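PDB 2HI0: putative phosphoglycolate phosphatase from Lactobacillus delbrueckii, which probably hydrolyses 2-phosphoglycolate to glycolate and phosphate, as a member of the haloacid dehalogenase-like hydrolases. Local coordinates for residues H35-F47 / R58-L71. Sequence-based numbering, arbitrary orientation.
Sequences HRHDFTVEDIKNF and RALAYEAGSSRESL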
ATOM      1  N   HIS A  35     -19.287   7.847  14.937  1.00 13.41           N
ATOM      2  CA  HIS A  35     -19.445   8.188  13.520  1.00 13.89           C
ATOM      3  C   HIS A  35     -20.274   7.125  12.807  1.00 17.77           C
ATOM      4  O   HIS A  35     -20.537   6.080  13.381  1.00 17.70           O
ATOM      5  CB  HIS A  35     -18.100   8.306  12.838  1.00 14.86           C
ATOM      6  CG  HIS A  35     -17.332   9.499  13.284  1.00 16.77           C
ATOM      7  ND1 HIS A  35     -17.549  10.746  12.744  1.00 16.14           N
ATOM      8  CD2 HIS A  35     -16.422   9.664  14.271  1.00 19.30           C
ATOM      9  CE1 HIS A  35     -16.767  11.626  13.343  1.00 15.83           C
ATOM     10  NE2 HIS A  35     -16.085  11.004  14.288  1.00 16.51           N
ATOM     11  N   ARG A  36     -20.731   7.428  11.591  1.00 18.89           N
ATOM     12  CA  ARG A  36     -21.310   6.465  10.646  0.50 19.92           C
ATOM     13  C   ARG A  36     -20.317   5.331  10.493  1.00 18.03           C
ATOM     14  O   ARG A  36     -19.108   5.582  10.475  1.00 16.46           O
ATOM     15  CB  ARG A  36     -21.574   7.143   9.266  0.50 20.05           C
ATOM     16  CG  ARG A  36     -20.817   6.586   8.040  0.50 20.70           C
ATOM     17  CD  ARG A  36     -21.111   7.372   6.758  0.50 14.29           C
ATOM     18  NE  ARG A  36     -21.185   6.495   5.582  0.50 22.14           N
ATOM     19  CZ  ARG A  36     -21.306   6.904   4.317  0.50 23.55           C
ATOM     20  NH1 ARG A  36     -21.331   8.183   3.996  0.50 21.17           N
ATOM     21  NH2 ARG A  36     -21.379   6.004   3.344  0.50 23.04           N
ATOM     22  N   HIS A  37     -20.790   4.105  10.330  1.00 16.55           N
ATOM     23  CA  HIS A  37     -19.889   2.952  10.331  1.00 13.65           C
ATOM     24  C   HIS A  37     -20.363   1.825   9.421  1.00 13.38           C
ATOM     25  O   HIS A  37     -20.316   0.633   9.780  1.00 14.31           O
ATOM     26  CB  HIS A  37     -19.740   2.434  11.790  1.00 13.47           C
ATOM     27  CG  HIS A  37     -21.033   2.291  12.523  1.00 11.69           C
ATOM     28  ND1 HIS A  37     -21.570   3.311  13.278  1.00 12.29           N
ATOM     29  CD2 HIS A  37     -21.903   1.257  12.607  1.00 10.49           C
ATOM     30  CE1 HIS A  37     -22.724   2.900  13.791  1.00 12.51           C
ATOM     31  NE2 HIS A  37     -22.943   1.656  13.406  1.00 13.63           N
ATOM     32  N   ASP A  38     -20.774   2.221   8.232  1.00 13.76           N
ATOM     33  CA  ASP A  38     -21.240   1.291   7.208  1.00 16.08           C
ATOM     34  C   ASP A  38     -20.434   1.447   5.917  1.00 14.76           C
ATOM     35  O   ASP A  38     -20.975   1.320   4.832  1.00 15.10           O
ATOM     36  CB  ASP A  38     -22.715   1.562   6.927  1.00 16.44           C
ATOM     37  CG  ASP A  38     -22.951   3.011   6.439  1.00 22.69           C
ATOM     38  OD1 ASP A  38     -21.965   3.804   6.383  1.00 31.37           O
ATOM     39  OD2 ASP A  38     -24.111   3.348   6.109  1.00 37.12           O
ATOM     40  N   PHE A  39     -19.138   1.735   6.023  1.00 13.45           N
ATOM     41  CA  PHE A  39     -18.285   1.790   4.821  1.00 13.02           C
ATOM     42  C   PHE A  39     -18.183   0.416   4.175  1.00 13.11           C
ATOM     43  O   PHE A  39     -18.216  -0.612   4.866  1.00 14.14           O
ATOM     44  CB  PHE A  39     -16.879   2.286   5.114  1.00 14.12           C
ATOM     45  CG  PHE A  39     -16.814   3.692   5.674  1.00 13.59           C
ATOM     46  CD1 PHE A  39     -17.225   4.779   4.915  1.00 16.81           C
ATOM     47  CD2 PHE A  39     -16.271   3.928   6.927  1.00 16.52           C
ATOM     48  CE1 PHE A  39     -17.108   6.086   5.388  1.00 20.67           C
ATOM     49  CE2 PHE A  39     -16.145   5.219   7.427  1.00 16.18           C
ATOM     50  CZ  PHE A  39     -16.577   6.316   6.636  1.00 20.61           C
ATOM     51  N   THR A  40     -18.075   0.435   2.847  1.00 15.30           N
ATOM     52  CA  THR A  40     -17.947  -0.763   2.039  1.00 16.55           C
ATOM     53  C   THR A  40     -16.469  -0.984   1.727  1.00 14.60           C
ATOM     54  O   THR A  40     -15.637  -0.082   1.881  1.00 13.25           O
ATOM     55  CB  THR A  40     -18.700  -0.596   0.679  1.00 16.30           C
ATOM     56  OG1 THR A  40     -18.102   0.489  -0.031  1.00 17.72           O
ATOM     57  CG2 THR A  40     -20.228  -0.276   0.882  1.00 17.41           C
ATOM     58  N   VAL A  41     -16.139  -2.188   1.262  1.00 13.80           N
ATOM     59  CA  VAL A  41     -14.789  -2.463   0.742  1.00 16.38           C
ATOM     60  C   VAL A  41     -14.401  -1.503  -0.383  1.00 14.91           C
ATOM     61  O   VAL A  41     -13.241  -1.087  -0.466  1.00 15.95           O
ATOM     62  CB  VAL A  41     -14.623  -3.915   0.253  1.00 16.56           C
ATOM     63  CG1 VAL A  41     -13.422  -4.044  -0.660  1.00 22.95           C
ATOM     64  CG2 VAL A  41     -14.590  -4.880   1.431  1.00 21.25           C
ATOM     65  N   GLU A  42     -15.359  -1.121  -1.224  0.50 13.34           N
ATOM     66  CA  GLU A  42     -15.052  -0.179  -2.299  0.50 12.14           C
ATOM     67  C   GLU A  42     -14.700   1.208  -1.737  0.50 13.69           C
ATOM     68  O   GLU A  42     -13.860   1.915  -2.303  0.50 14.49           O
ATOM     69  CB  GLU A  42     -16.199  -0.050  -3.325  0.50 13.08           C
ATOM     70  CG  GLU A  42     -16.404  -1.263  -4.247  0.50 12.02           C
ATOM     71  CD  GLU A  42     -15.139  -1.751  -4.987  0.50 18.67           C
ATOM     72  OE1 GLU A  42     -14.722  -1.079  -5.956  0.50 25.19           O
ATOM     73  OE2 GLU A  42     -14.571  -2.821  -4.615  0.50 20.15           O
ATOM     74  N   ASP A  43     -15.337   1.598  -0.628  1.00 11.72           N
ATOM     75  CA  ASP A  43     -15.018   2.868   0.025  1.00 12.08           C
ATOM     76  C   ASP A  43     -13.560   2.791   0.498  1.00 12.59           C
ATOM     77  O   ASP A  43     -12.754   3.719   0.306  1.00 14.51           O
ATOM     78  CB  ASP A  43     -15.935   3.138   1.223  1.00 12.72           C
ATOM     79  CG  ASP A  43     -17.372   3.466   0.837  1.00 19.92           C
ATOM     80  OD1 ASP A  43     -17.614   4.061  -0.244  1.00 15.83           O
ATOM     81  OD2 ASP A  43     -18.251   3.150   1.674  1.00 16.40           O
ATOM     82  N   ILE A  44     -13.234   1.684   1.151  1.00 10.53           N
ATOM     83  CA  ILE A  44     -11.888   1.540   1.716  1.00 11.35           C
ATOM     84  C   ILE A  44     -10.796   1.625   0.640  1.00  9.72           C
ATOM     85  O   ILE A  44      -9.711   2.138   0.890  1.00 10.98           O
ATOM     86  CB  ILE A  44     -11.766   0.213   2.576  1.00 13.09           C
ATOM     87  CG1 ILE A  44     -12.005   0.532   4.052  1.00 12.56           C
ATOM     88  CG2 ILE A  44     -10.456  -0.500   2.363  1.00 14.04           C
ATOM     89  CD1 ILE A  44     -13.420   1.013   4.367  1.00 12.52           C
ATOM     90  N   LYS A  45     -11.075   1.101  -0.551  1.00 12.20           N
ATOM     91  CA  LYS A  45     -10.130   1.192  -1.679  1.00 13.53           C
ATOM     92  C   LYS A  45      -9.862   2.622  -2.125  1.00 13.93           C
ATOM     93  O   LYS A  45      -8.808   2.910  -2.717  1.00 15.03           O
ATOM     94  CB  LYS A  45     -10.624   0.336  -2.838  1.00 11.87           C
ATOM     95  CG  LYS A  45     -10.651  -1.150  -2.535  1.00 13.92           C
ATOM     96  CD  LYS A  45     -11.224  -1.944  -3.672  1.00 16.71           C
ATOM     97  CE  LYS A  45     -11.007  -3.425  -3.441  1.00 27.72           C
ATOM     98  NZ  LYS A  45     -11.802  -4.260  -4.413  1.00 34.70           N
ATOM     99  N   ASN A  46     -10.793   3.515  -1.799  1.00 11.75           N
ATOM    100  CA  ASN A  46     -10.627   4.964  -2.027  1.00 14.28           C
ATOM    101  C   ASN A  46      -9.963   5.682  -0.842  1.00 14.41           C
ATOM    102  O   ASN A  46      -9.466   6.809  -0.972  1.00 15.31           O
ATOM    103  CB  ASN A  46     -11.974   5.639  -2.300  1.00 13.38           C
ATOM    104  CG  ASN A  46     -12.493   5.372  -3.675  1.00 17.70           C
ATOM    105  OD1 ASN A  46     -12.247   6.151  -4.614  1.00 20.70           O
ATOM    106  ND2 ASN A  46     -13.200   4.263  -3.822  1.00 16.29           N
ATOM    107  N   PHE A  47      -9.971   5.077   0.335  1.00 10.55           N
ATOM    108  CA  PHE A  47      -9.373   5.751   1.487  1.00 10.52           C
ATOM    109  C   PHE A  47      -7.904   5.469   1.693  1.00 11.28           C
ATOM    110  O   PHE A  47      -7.143   6.346   2.014  1.00 11.76           O
ATOM    111  CB  PHE A  47     -10.107   5.417   2.776  1.00 12.77           C
ATOM    112  CG  PHE A  47     -11.611   5.706   2.765  1.00 14.13           C
ATOM    113  CD1 PHE A  47     -12.170   6.676   1.949  1.00 12.87           C
ATOM    114  CD2 PHE A  47     -12.437   5.000   3.650  1.00 13.29           C
ATOM    115  CE1 PHE A  47     -13.537   6.888   1.964  1.00 13.19           C
ATOM    116  CE2 PHE A  47     -13.764   5.223   3.691  1.00 13.42           C
ATOM    117  CZ  PHE A  47     -14.320   6.186   2.846  1.00 11.78           C
ATOM    118  N   ARG A  58      -9.815  11.180   4.727  1.00 10.45           N
ATOM    119  CA  ARG A  58     -10.701  10.845   3.609  1.00  8.35           C
ATOM    120  C   ARG A  58     -12.039  10.271   4.084  1.00  8.87           C
ATOM    121  O   ARG A  58     -13.126  10.675   3.578  1.00 10.13           O
ATOM    122  CB  ARG A  58      -9.975   9.898   2.678  1.00 10.39           C
ATOM    123  CG  ARG A  58      -8.948  10.556   1.725  1.00  8.49           C
ATOM    124  CD  ARG A  58      -8.242   9.430   0.945  1.00 10.61           C
ATOM    125  NE  ARG A  58      -7.352   9.961  -0.073  1.00  9.51           N
ATOM    126  CZ  ARG A  58      -6.392   9.258  -0.655  1.00  9.55           C
ATOM    127  NH1 ARG A  58      -6.130   8.020  -0.231  1.00 11.04           N
ATOM    128  NH2 ARG A  58      -5.660   9.817  -1.590  1.00 11.54           N
ATOM    129  N   ALA A  59     -11.971   9.338   5.027  1.00 10.16           N
ATOM    130  CA  ALA A  59     -13.206   8.669   5.504  1.00 10.97           C
ATOM    131  C   ALA A  59     -14.135   9.644   6.220  1.00 10.96           C
ATOM    132  O   ALA A  59     -15.340   9.617   5.996  1.00 11.15           O
ATOM    133  CB  ALA A  59     -12.888   7.469   6.459  1.00 13.62           C
ATOM    134  N   LEU A  60     -13.567  10.530   7.017  1.00 11.38           N
ATOM    135  CA  LEU A  60     -14.346  11.567   7.695  1.00 11.10           C
ATOM    136  C   LEU A  60     -14.959  12.537   6.680  1.00  9.98           C
ATOM    137  O   LEU A  60     -16.096  12.957   6.835  1.00 12.22           O
ATOM    138  CB  LEU A  60     -13.507  12.314   8.742  1.00 11.03           C
ATOM    139  CG  LEU A  60     -13.132  11.558  10.010  1.00  8.94           C
ATOM    140  CD1 LEU A  60     -12.083  12.331  10.857  1.00 12.59           C
ATOM    141  CD2 LEU A  60     -14.421  11.283  10.864  1.00 11.93           C
ATOM    142  N   ALA A  61     -14.201  12.893   5.643  1.00  8.42           N
ATOM    143  CA  ALA A  61     -14.730  13.807   4.606  1.00  9.25           C
ATOM    144  C   ALA A  61     -15.862  13.130   3.844  1.00 11.25           C
ATOM    145  O   ALA A  61     -16.881  13.762   3.532  1.00 11.96           O
ATOM    146  CB  ALA A  61     -13.602  14.184   3.634  1.00 11.07           C
ATOM    147  N   TYR A  62     -15.678  11.845   3.549  1.00 10.96           N
ATOM    148  CA  TYR A  62     -16.709  11.093   2.858  1.00 10.14           C
ATOM    149  C   TYR A  62     -17.975  11.013   3.722  1.00  9.65           C
ATOM    150  O   TYR A  62     -19.103  11.242   3.207  1.00 11.25           O
ATOM    151  CB  TYR A  62     -16.184   9.707   2.491  1.00 12.59           C
ATOM    152  CG  TYR A  62     -17.030   9.040   1.476  1.00 11.94           C
ATOM    153  CD1 TYR A  62     -17.040   9.508   0.173  1.00 16.91           C
ATOM    154  CD2 TYR A  62     -17.814   7.938   1.806  1.00 15.70           C
ATOM    155  CE1 TYR A  62     -17.813   8.890  -0.814  1.00 13.84           C
ATOM    156  CE2 TYR A  62     -18.597   7.305   0.824  1.00 14.95           C
ATOM    157  CZ  TYR A  62     -18.601   7.815  -0.487  1.00 16.59           C
ATOM    158  OH  TYR A  62     -19.368   7.238  -1.476  1.00 26.56           O
ATOM    159  N   GLU A  63     -17.829  10.754   5.020  1.00 11.05           N
ATOM    160  CA  GLU A  63     -18.988  10.775   5.924  1.00  9.19           C
ATOM    161  C   GLU A  63     -19.705  12.146   5.845  1.00 10.37           C
ATOM    162  O   GLU A  63     -20.937  12.227   5.874  1.00 14.71           O
ATOM    163  CB  GLU A  63     -18.596  10.511   7.373  1.00 12.03           C
ATOM    164  CG  GLU A  63     -19.751  10.587   8.357  1.00 13.34           C
ATOM    165  CD  GLU A  63     -19.314  10.506   9.826  1.00 18.72           C
ATOM    166  OE1 GLU A  63     -18.206  10.999  10.186  1.00 16.13           O
ATOM    167  OE2 GLU A  63     -20.121   9.990  10.630  1.00 17.24           O
ATOM    168  N   ALA A  64     -18.918  13.216   5.717  1.00 10.94           N
ATOM    169  CA  ALA A  64     -19.435  14.597   5.689  1.00 12.29           C
ATOM    170  C   ALA A  64     -20.038  15.015   4.330  1.00 13.96           C
ATOM    171  O   ALA A  64     -20.593  16.101   4.212  1.00 18.39           O
ATOM    172  CB  ALA A  64     -18.336  15.558   6.095  1.00 13.88           C
ATOM    173  N   GLY A  65     -19.888  14.170   3.308  1.00 10.80           N
ATOM    174  CA  GLY A  65     -20.536  14.368   2.007  1.00 11.88           C
ATOM    175  C   GLY A  65     -19.611  14.612   0.829  1.00 10.74           C
ATOM    176  O   GLY A  65     -20.104  14.921  -0.267  1.00 11.45           O
ATOM    177  N   SER A  66     -18.306  14.498   1.041  1.00 12.99           N
ATOM    178  CA  SER A  66     -17.311  14.664  -0.029  1.00 10.43           C
ATOM    179  C   SER A  66     -17.438  13.583  -1.107  1.00 13.22           C
ATOM    180  O   SER A  66     -17.772  12.432  -0.830  1.00 12.44           O
ATOM    181  CB  SER A  66     -15.867  14.695   0.523  1.00 12.75           C
ATOM    182  OG  SER A  66     -15.686  15.827   1.345  1.00 13.09           O
ATOM    183  N   SER A  67     -17.207  13.985  -2.348  1.00 12.21           N
ATOM    184  CA  SER A  67     -17.161  13.070  -3.480  1.00 10.94           C
ATOM    185  C   SER A  67     -15.950  12.152  -3.431  1.00 11.75           C
ATOM    186  O   SER A  67     -14.903  12.495  -2.844  1.00 10.75           O
ATOM    187  CB  SER A  67     -17.142  13.837  -4.784  1.00  8.97           C
ATOM    188  OG  SER A  67     -15.899  14.489  -4.927  1.00  8.37           O
ATOM    189  N   ARG A  68     -16.045  11.000  -4.077  1.00 14.26           N
ATOM    190  CA  ARG A  68     -14.852  10.136  -4.189  1.00 12.59           C
ATOM    191  C   ARG A  68     -13.735  10.832  -4.917  1.00 11.39           C
ATOM    192  O   ARG A  68     -12.579  10.714  -4.548  1.00 11.91           O
ATOM    193  CB  ARG A  68     -15.141   8.811  -4.896  1.00 15.96           C
ATOM    194  CG  ARG A  68     -16.071   7.978  -4.130  1.00 19.42           C
ATOM    195  CD  ARG A  68     -16.217   6.631  -4.718  1.00 19.94           C
ATOM    196  NE  ARG A  68     -16.672   5.678  -3.716  1.00 26.56           N
ATOM    197  CZ  ARG A  68     -17.045   4.435  -4.010  1.00 32.59           C
ATOM    198  NH1 ARG A  68     -17.011   4.007  -5.274  1.00 31.28           N
ATOM    199  NH2 ARG A  68     -17.450   3.622  -3.038  1.00 22.23           N
ATOM    200  N   GLU A  69     -14.069  11.581  -5.970  1.00 12.53           N
ATOM    201  CA  GLU A  69     -13.071  12.332  -6.753  0.50 11.11           C
ATOM    202  C   GLU A  69     -12.236  13.228  -5.879  1.00 10.79           C
ATOM    203  O   GLU A  69     -11.021  13.345  -6.057  1.00 11.38           O
ATOM    204  CB  GLU A  69     -13.729  13.239  -7.807  0.50  9.66           C
ATOM    205  CG  GLU A  69     -12.730  13.990  -8.730  0.50 14.60           C
ATOM    206  CD  GLU A  69     -12.334  15.448  -8.314  0.50 15.05           C
ATOM    207  OE1 GLU A  69     -12.859  16.067  -7.341  0.50 11.72           O
ATOM    208  OE2 GLU A  69     -11.442  15.992  -9.015  0.50 26.67           O
ATOM    209  N   SER A  70     -12.920  13.922  -4.964  1.00  8.73           N
ATOM    210  CA  SER A  70     -12.277  14.940  -4.150  1.00 11.55           C
ATOM    211  C   SER A  70     -11.271  14.341  -3.199  1.00 11.76           C
ATOM    212  O   SER A  70     -10.364  15.059  -2.695  1.00 13.36           O
ATOM    213  CB  SER A  70     -13.282  15.788  -3.350  1.00 12.63           C
ATOM    214  OG  SER A  70     -13.901  15.075  -2.282  1.00 11.91           O
ATOM    215  N   LEU A  71     -11.422  13.054  -2.893  1.00  9.75           N
ATOM    216  CA  LEU A  71     -10.531  12.428  -1.931  1.00  9.42           C
ATOM    217  C   LEU A  71      -9.121  12.180  -2.496  1.00 11.48           C
ATOM    218  O   LEU A  71      -8.156  12.072  -1.732  1.00 11.68           O
ATOM    219  CB  LEU A  71     -11.132  11.135  -1.471  1.00  9.29           C
ATOM    220  CG  LEU A  71     -12.543  11.164  -0.895  1.00  8.28           C
ATOM    221  CD1 LEU A  71     -12.936   9.747  -0.488  1.00 11.88           C
ATOM    222  CD2 LEU A  71     -12.753  12.146   0.201  1.00 10.40           C
TER
HETATM  223  O   HOH W   1     -22.628  10.036   5.650  1.00 30.23           O
HETATM  224  O   HOH W   2     -19.422   1.281  -2.402  1.00 31.24           O
HETATM  225  O   HOH W   3     -15.811   6.172  -0.917  1.00 21.76           O
HETATM  226  O   HOH W   4     -20.114   4.575  -0.917  1.00 32.49           O
HETATM  227  O   HOH W   5     -11.125   8.391  -4.360  1.00 16.29           O
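Phe47 fits as a knob into a hole formed by Arg58, Ala59, Tyr62 and Leu71, a small example of interlocking helices. Ala59 CA lies over the centre of the Phe47 ring, 3.8 Å from the centroid, while Leu71 CD1 meets the ring edge. Toward Tyr62 the ring turns its own edge, an offset edge-to-face pair with planes at 62°. Arg58, extended from CG to NE, joins Phe47 O through NH1 (3.0 Å) to Leu71 O through NE (2.8 Å); a leucine here would probably leave both carbonyls without this shared donor. Beside helix 68-71, Arg68 NH2 reaches Asp43 OD1 in a salt bridge of 2.8 Å, and Asn46 ND2 sits over one guanidinium face, near its rim. At the loop before helix 41-47, Glu63 grips twice: OE1 accepts from His35 ND1 (2.7 Å) through its syn lone pair, and OE2 from Arg36 N (2.8 Å). A capping box of Thr40 and Asp43 starts helix 41-47 and steadies the carboxylate. The axes of helices 41-47 and 58-63 run at 126°, consistent with the helical cap of many HAD phosphatases; helix 19-32 touches both, helix 87-103 packs on Leu60, and the parallel sheet containing strand 6-9 lies apart.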